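Local coordinates for 199aa long hypothetical Trp repressor binding protein (Sulfolobus tokodaii, PDB 2ZKI) that is of unknown function but probably binds FMN, as a flavodoxin-like relative of the NADPH-dependent FMN reductases and of WrbA-type proteins, at residues V142-T156 / D173-I187. Numbering follows the deposited sequence.
Sequences VPIGYGIPELFQTTT and DEMERKIARFQGKRI. With SO4 (sulfate ion), chain L; SO4 (sulfate ion), chain K; SO4 (sulfate ion), chain M.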
loop_
_atom_site.group_PDB
_atom_site.type_symbol
_atom_site.label_atom_id
_atom_site.label_comp_id
_atom_site.label_asym_id
_atom_site.label_seq_id
_atom_site.Cartn_x
_atom_site.Cartn_y
_atom_site.Cartn_z
ATOM N N VAL A 142 -7.599 -10.341 -9.105
ATOM C CA VAL A 142 -7.302 -10.505 -10.529
ATOM C C VAL A 142 -6.852 -9.179 -11.160
ATOM O O VAL A 142 -7.679 -8.315 -11.471
ATOM C CB VAL A 142 -8.512 -11.095 -11.310
ATOM C CG1 VAL A 142 -8.199 -11.206 -12.800
ATOM C CG2 VAL A 142 -8.905 -12.456 -10.747
ATOM N N PRO A 143 -5.531 -9.002 -11.327
ATOM C CA PRO A 143 -5.020 -7.874 -12.103
ATOM C C PRO A 143 -5.137 -8.159 -13.597
ATOM O O PRO A 143 -5.306 -9.314 -13.989
ATOM C CB PRO A 143 -3.538 -7.808 -11.702
ATOM C CG PRO A 143 -3.351 -8.833 -10.614
ATOM C CD PRO A 143 -4.439 -9.827 -10.787
ATOM N N ILE A 144 -5.055 -7.119 -14.421
ATOM C CA ILE A 144 -5.047 -7.314 -15.873
ATOM C C ILE A 144 -3.634 -7.378 -16.456
ATOM O O ILE A 144 -3.418 -7.998 -17.501
ATOM C CB ILE A 144 -5.909 -6.278 -16.632
ATOM C CG1 ILE A 144 -5.608 -4.850 -16.167
ATOM C CG2 ILE A 144 -7.376 -6.618 -16.473
ATOM C CD1 ILE A 144 -6.287 -3.785 -16.999
ATOM N N GLY A 145 -2.684 -6.744 -15.772
ATOM C CA GLY A 145 -1.283 -6.784 -16.166
ATOM C C GLY A 145 -1.063 -6.167 -17.528
ATOM O O GLY A 145 -1.429 -5.016 -17.760
ATOM N N TYR A 146 -0.463 -6.939 -18.427
ATOM C CA TYR A 146 -0.238 -6.497 -19.798
ATOM C C TYR A 146 -0.651 -7.590 -20.779
ATOM O O TYR A 146 0.133 -8.008 -21.635
ATOM C CB TYR A 146 1.221 -6.075 -20.004
ATOM C CG TYR A 146 1.641 -4.861 -19.198
ATOM C CD1 TYR A 146 2.291 -5.005 -17.972
ATOM C CD2 TYR A 146 1.391 -3.569 -19.663
ATOM C CE1 TYR A 146 2.680 -3.896 -17.227
ATOM C CE2 TYR A 146 1.779 -2.450 -18.923
ATOM C CZ TYR A 146 2.423 -2.625 -17.709
ATOM O OH TYR A 146 2.805 -1.531 -16.974
ATOM N N GLY A 147 -1.894 -8.046 -20.635
ATOM C CA GLY A 147 -2.461 -9.097 -21.481
ATOM C C GLY A 147 -2.620 -8.677 -22.931
ATOM O O GLY A 147 -2.152 -9.367 -23.837
ATOM N N ILE A 148 -3.282 -7.543 -23.148
ATOM C CA ILE A 148 -3.461 -6.997 -24.495
ATOM C C ILE A 148 -2.423 -5.910 -24.823
ATOM O O ILE A 148 -1.970 -5.193 -23.924
ATOM C CB ILE A 148 -4.913 -6.486 -24.739
ATOM C CG1 ILE A 148 -5.337 -5.470 -23.667
ATOM C CG2 ILE A 148 -5.879 -7.666 -24.818
ATOM C CD1 ILE A 148 -6.522 -4.604 -24.063
ATOM N N PRO A 149 -2.041 -5.786 -26.111
ATOM C CA PRO A 149 -1.025 -4.811 -26.522
ATOM C C PRO A 149 -1.399 -3.347 -26.248
ATOM O O PRO A 149 -0.515 -2.487 -26.216
ATOM C CB PRO A 149 -0.894 -5.055 -28.030
ATOM C CG PRO A 149 -2.173 -5.712 -28.428
ATOM C CD PRO A 149 -2.539 -6.565 -27.259
ATOM N N GLU A 150 -2.691 -3.078 -26.053
ATOM C CA GLU A 150 -3.182 -1.728 -25.745
ATOM C C GLU A 150 -2.710 -1.217 -24.379
ATOM O O GLU A 150 -2.639 -0.006 -24.157
ATOM C CB GLU A 150 -4.713 -1.677 -25.824
ATOM C CG GLU A 150 -5.284 -1.557 -27.241
ATOM C CD GLU A 150 -5.180 -2.841 -28.068
ATOM O OE1 GLU A 150 -5.342 -2.759 -29.307
ATOM O OE2 GLU A 150 -4.940 -3.929 -27.493
ATOM N N LEU A 151 -2.392 -2.146 -23.474
ATOM C CA LEU A 151 -1.919 -1.807 -22.129
ATOM C C LEU A 151 -0.495 -1.248 -22.126
ATOM O O LEU A 151 -0.128 -0.470 -21.240
ATOM C CB LEU A 151 -2.035 -3.013 -21.190
ATOM C CG LEU A 151 -3.429 -3.273 -20.607
ATOM C CD1 LEU A 151 -3.576 -4.718 -20.159
ATOM C CD2 LEU A 151 -3.738 -2.320 -19.460
ATOM N N PHE A 152 0.297 -1.653 -23.117
ATOM C CA PHE A 152 1.599 -1.043 -23.367
ATOM C C PHE A 152 1.414 0.327 -24.025
ATOM O O PHE A 152 2.110 1.286 -23.687
ATOM C CB PHE A 152 2.444 -1.926 -24.290
ATOM C CG PHE A 152 2.817 -3.266 -23.707
ATOM C CD1 PHE A 152 3.889 -3.387 -22.824
ATOM C CD2 PHE A 152 2.118 -4.417 -24.072
ATOM C CE1 PHE A 152 4.248 -4.631 -22.296
ATOM C CE2 PHE A 152 2.470 -5.668 -23.550
ATOM C CZ PHE A 152 3.538 -5.772 -22.662
ATOM N N GLN A 153 0.461 0.401 -24.955
ATOM C CA GLN A 153 0.287 1.557 -25.839
ATOM C C GLN A 153 -0.374 2.774 -25.199
ATOM O O GLN A 153 -0.019 3.912 -25.520
ATOM C CB GLN A 153 -0.516 1.155 -27.079
ATOM C CG GLN A 153 0.210 0.208 -28.023
ATOM C CD GLN A 153 -0.688 -0.339 -29.127
ATOM O OE1 GLN A 153 -1.895 -0.082 -29.156
ATOM N NE2 GLN A 153 -0.096 -1.101 -30.041
ATOM N N THR A 154 -1.339 2.534 -24.311
ATOM C CA THR A 154 -2.167 3.607 -23.748
ATOM C C THR A 154 -1.351 4.748 -23.143
ATOM O O THR A 154 -0.375 4.520 -22.426
ATOM C CB THR A 154 -3.214 3.077 -22.724
ATOM O OG1 THR A 154 -3.992 4.170 -22.219
ATOM C CG2 THR A 154 -2.542 2.354 -21.558
ATOM N N THR A 155 -1.752 5.974 -23.469
ATOM C CA THR A 155 -1.135 7.179 -22.919
ATOM C C THR A 155 -2.144 7.928 -22.053
ATOM O O THR A 155 -1.810 8.931 -21.416
ATOM C CB THR A 155 -0.612 8.123 -24.029
ATOM O OG1 THR A 155 -1.705 8.574 -24.836
ATOM C CG2 THR A 155 0.415 7.416 -24.909
ATOM N N THR A 156 -3.379 7.428 -22.037
ATOM C CA THR A 156 -4.462 8.056 -21.288
ATOM C C THR A 156 -4.788 7.276 -20.012
ATOM O O THR A 156 -4.149 7.486 -18.983
ATOM C CB THR A 156 -5.724 8.252 -22.160
ATOM O OG1 THR A 156 -5.974 7.061 -22.917
ATOM C CG2 THR A 156 -5.535 9.423 -23.118
ATOM N N ASP A 173 -12.052 7.050 -24.342
ATOM C CA ASP A 173 -11.411 6.874 -25.652
ATOM C C ASP A 173 -11.266 5.393 -26.022
ATOM O O ASP A 173 -11.510 4.515 -25.194
ATOM C CB ASP A 173 -10.065 7.609 -25.721
ATOM C CG ASP A 173 -9.092 7.173 -24.640
ATOM O OD1 ASP A 173 -8.847 7.972 -23.716
ATOM O OD2 ASP A 173 -8.563 6.042 -24.716
ATOM N N GLU A 174 -10.871 5.130 -27.267
ATOM C CA GLU A 174 -10.789 3.765 -27.804
ATOM C C GLU A 174 -9.920 2.829 -26.960
ATOM O O GLU A 174 -10.321 1.700 -26.670
ATOM C CB GLU A 174 -10.288 3.787 -29.253
ATOM C CG GLU A 174 -10.395 2.446 -29.978
ATOM C CD GLU A 174 -9.463 2.340 -31.174
ATOM O OE1 GLU A 174 -9.811 1.624 -32.137
ATOM O OE2 GLU A 174 -8.380 2.967 -31.154
ATOM N N MET A 175 -8.737 3.307 -26.575
ATOM C CA MET A 175 -7.793 2.540 -25.760
ATOM C C MET A 175 -8.423 2.053 -24.459
ATOM O O MET A 175 -8.244 0.901 -24.067
ATOM C CB MET A 175 -6.554 3.386 -25.444
ATOM C CG MET A 175 -5.638 3.642 -26.631
ATOM S SD MET A 175 -4.570 2.235 -26.980
ATOM C CE MET A 175 -4.044 2.631 -28.648
ATOM N N GLU A 176 -9.169 2.940 -23.807
ATOM C CA GLU A 176 -9.755 2.675 -22.497
ATOM C C GLU A 176 -10.876 1.636 -22.540
ATOM O O GLU A 176 -10.967 0.787 -21.649
ATOM C CB GLU A 176 -10.247 3.980 -21.866
ATOM C CG GLU A 176 -9.128 4.974 -21.563
ATOM C CD GLU A 176 -9.633 6.326 -21.097
ATOM O OE1 GLU A 176 -10.793 6.677 -21.394
ATOM O OE2 GLU A 176 -8.860 7.049 -20.437
ATOM N N ARG A 177 -11.713 1.702 -23.576
ATOM C CA ARG A 177 -12.808 0.741 -23.760
ATOM C C ARG A 177 -12.278 -0.667 -24.029
ATOM O O ARG A 177 -12.838 -1.651 -23.539
ATOM C CB ARG A 177 -13.728 1.164 -24.910
ATOM C CG ARG A 177 -14.311 2.563 -24.802
ATOM C CD ARG A 177 -15.373 2.777 -25.867
ATOM N NE ARG A 177 -15.217 4.069 -26.528
ATOM C CZ ARG A 177 -14.646 4.242 -27.720
ATOM N NH1 ARG A 177 -14.179 3.200 -28.399
ATOM N NH2 ARG A 177 -14.547 5.460 -28.237
ATOM N N LYS A 178 -11.205 -0.745 -24.816
ATOM C CA LYS A 178 -10.529 -2.005 -25.123
ATOM C C LYS A 178 -9.967 -2.636 -23.854
ATOM O O LYS A 178 -10.044 -3.854 -23.673
ATOM C CB LYS A 178 -9.390 -1.774 -26.121
ATOM C CG LYS A 178 -9.815 -1.533 -27.566
ATOM C CD LYS A 178 -9.802 -2.826 -28.378
ATOM C CE LYS A 178 -9.509 -2.568 -29.860
ATOM N NZ LYS A 178 -10.529 -1.702 -30.526
ATOM N N ILE A 179 -9.409 -1.794 -22.984
ATOM C CA ILE A 179 -8.803 -2.235 -21.729
ATOM C C ILE A 179 -9.861 -2.637 -20.696
ATOM O O ILE A 179 -9.676 -3.608 -19.957
ATOM C CB ILE A 179 -7.840 -1.158 -21.159
ATOM C CG1 ILE A 179 -6.592 -1.048 -22.044
ATOM C CG2 ILE A 179 -7.442 -1.474 -19.716
ATOM C CD1 ILE A 179 -5.799 0.229 -21.851
ATOM N N ALA A 180 -10.967 -1.896 -20.660
ATOM C CA ALA A 180 -12.070 -2.192 -19.743
ATOM C C ALA A 180 -12.769 -3.500 -20.111
ATOM O O ALA A 180 -13.028 -4.337 -19.241
ATOM C CB ALA A 180 -13.061 -1.040 -19.707
ATOM N N ARG A 181 -13.055 -3.678 -21.402
ATOM C CA ARG A 181 -13.644 -4.921 -21.905
ATOM C C ARG A 181 -12.741 -6.120 -21.627
ATOM O O ARG A 181 -13.227 -7.217 -21.340
ATOM C CB ARG A 181 -13.965 -4.816 -23.401
ATOM C CG ARG A 181 -15.290 -4.119 -23.681
ATOM C CD ARG A 181 -15.695 -4.172 -25.145
ATOM N NE ARG A 181 -15.260 -2.987 -25.877
ATOM C CZ ARG A 181 -14.296 -2.975 -26.793
ATOM N NH1 ARG A 181 -13.976 -1.840 -27.397
ATOM N NH2 ARG A 181 -13.654 -4.091 -27.112
ATOM N N PHE A 182 -11.429 -5.897 -21.699
ATOM C CA PHE A 182 -10.452 -6.936 -21.398
ATOM C C PHE A 182 -10.491 -7.351 -19.927
ATOM O O PHE A 182 -10.356 -8.533 -19.610
ATOM C CB PHE A 182 -9.038 -6.506 -21.810
ATOM C CG PHE A 182 -7.969 -7.492 -21.426
ATOM C CD1 PHE A 182 -7.943 -8.767 -21.985
ATOM C CD2 PHE A 182 -6.990 -7.150 -20.493
ATOM C CE1 PHE A 182 -6.961 -9.686 -21.627
ATOM C CE2 PHE A 182 -6.002 -8.061 -20.129
ATOM C CZ PHE A 182 -5.988 -9.332 -20.699
ATOM N N GLN A 183 -10.686 -6.379 -19.037
ATOM C CA GLN A 183 -10.785 -6.655 -17.603
ATOM C C GLN A 183 -11.985 -7.548 -17.297
ATOM O O GLN A 183 -11.888 -8.472 -16.483
ATOM C CB GLN A 183 -10.850 -5.355 -16.795
ATOM C CG GLN A 183 -10.672 -5.555 -15.294
ATOM C CD GLN A 183 -10.311 -4.281 -14.558
ATOM O OE1 GLN A 183 -10.828 -3.206 -14.860
ATOM N NE2 GLN A 183 -9.425 -4.397 -13.579
ATOM N N GLY A 184 -13.106 -7.268 -17.964
ATOM C CA GLY A 184 -14.304 -8.098 -17.873
ATOM C C GLY A 184 -14.071 -9.505 -18.394
ATOM O O GLY A 184 -14.602 -10.473 -17.845
ATOM N N LYS A 185 -13.275 -9.612 -19.456
ATOM C CA LYS A 185 -12.891 -10.909 -20.004
ATOM C C LYS A 185 -11.980 -11.642 -19.025
ATOM O O LYS A 185 -12.113 -12.848 -18.823
ATOM C CB LYS A 185 -12.196 -10.740 -21.357
ATOM C CG LYS A 185 -11.878 -12.051 -22.063
ATOM C CD LYS A 185 -11.072 -11.826 -23.329
ATOM C CE LYS A 185 -10.831 -13.141 -24.055
ATOM N NZ LYS A 185 -10.046 -12.958 -25.308
ATOM N N ARG A 186 -11.071 -10.891 -18.411
ATOM C CA ARG A 186 -10.081 -11.440 -17.495
ATOM C C ARG A 186 -10.705 -11.979 -16.193
ATOM O O ARG A 186 -10.298 -13.035 -15.703
ATOM C CB ARG A 186 -9.002 -10.387 -17.212
ATOM C CG ARG A 186 -7.706 -10.901 -16.595
ATOM C CD ARG A 186 -6.841 -11.691 -17.575
ATOM N NE ARG A 186 -7.119 -13.126 -17.519
ATOM C CZ ARG A 186 -6.632 -13.960 -16.601
ATOM N NH1 ARG A 186 -5.831 -13.520 -15.640
ATOM N NH2 ARG A 186 -6.952 -15.246 -16.641
ATOM N N ILE A 187 -11.693 -11.266 -15.650
ATOM C CA ILE A 187 -12.361 -11.696 -14.413
ATOM C C ILE A 187 -13.273 -12.906 -14.631
ATOM O O ILE A 187 -13.394 -13.761 -13.753
ATOM C CB ILE A 187 -13.129 -10.525 -13.700
ATOM C CG1 ILE A 187 -13.676 -10.960 -12.331
ATOM C CG2 ILE A 187 -14.258 -9.969 -14.567
ATOM C CD1 ILE A 187 -12.618 -11.194 -11.273
HETATM S S SO4 L . -11.928 7.633 -29.643
HETATM O O1 SO4 L . -12.336 6.531 -30.511
HETATM O O2 SO4 L . -11.858 8.863 -30.425
HETATM O O3 SO4 L . -12.912 7.800 -28.580
HETATM O O4 SO4 L . -10.619 7.341 -29.063
HETATM S S SO4 K . -14.816 0.180 -29.619
HETATM O O1 SO4 K . -15.535 -0.850 -30.362
HETATM O O2 SO4 K . -14.869 1.431 -30.368
HETATM O O3 SO4 K . -15.442 0.372 -28.312
HETATM O O4 SO4 K . -13.424 -0.227 -29.447
HETATM S S SO4 M . -12.267 -5.814 -29.496
HETATM O O1 SO4 M . -12.767 -4.448 -29.618
HETATM O O2 SO4 M . -10.808 -5.803 -29.561
HETATM O O3 SO4 M . -12.700 -6.385 -28.224
HETATM O O4 SO4 M . -12.795 -6.618 -30.596
HETATM O O HOH W 1 -4.202 -11.511 -14.820
#
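In this flavodoxin-like alpha/beta fold, the stretch 142-156 leaving the last strand, 140-141, packs along the C-terminal helix 174-195, Ile-144, Ile-148 and Leu-151 meeting Ile-179 and Phe-182. Phe-182 carries CG anti to its backbone N (chi1 175°), which sends the ring out between Ile-144, Gly-147 and Ile-148. Ile-148 CG2 lies over one ring face, a CH-pi contact 4.0 Å from the centroid, while Ile-144 O sits at the edge, in the ring plane, 3.7 Å from Phe-182 CE2. Gly-147 CA comes within 3.6 Å of Phe-182 CZ. Ile-179 CG2 is shared by Ile-144 CD1 (3.7 Å) and Leu-151 CD2 (3.8 Å). Farther toward the helix start, Met-175 SD rests on Glu-150 CG. At the N-cap, Thr-156 OG1 donates to Asp-173 OD1 (3.1 Å) on the syn side, 26° out of the carboxylate plane, tying the loop to a capping box in which Asp-173 OD2 accepts from Glu-176 N and Glu-176 OE1 from Asp-173 N; His-165 ND1 hydrogen-bonds the same OE1. At the far end a water bridges Pro-143 O and Arg-186 NH1. Tyr-106 of the second subunit packs on Phe-182 and Arg-186, its OH hydrogen-bonded to Ile-144 O. A C-terminal helix packed on the parallel sheet, beside helix 16-31, fits the flavodoxin-like fold.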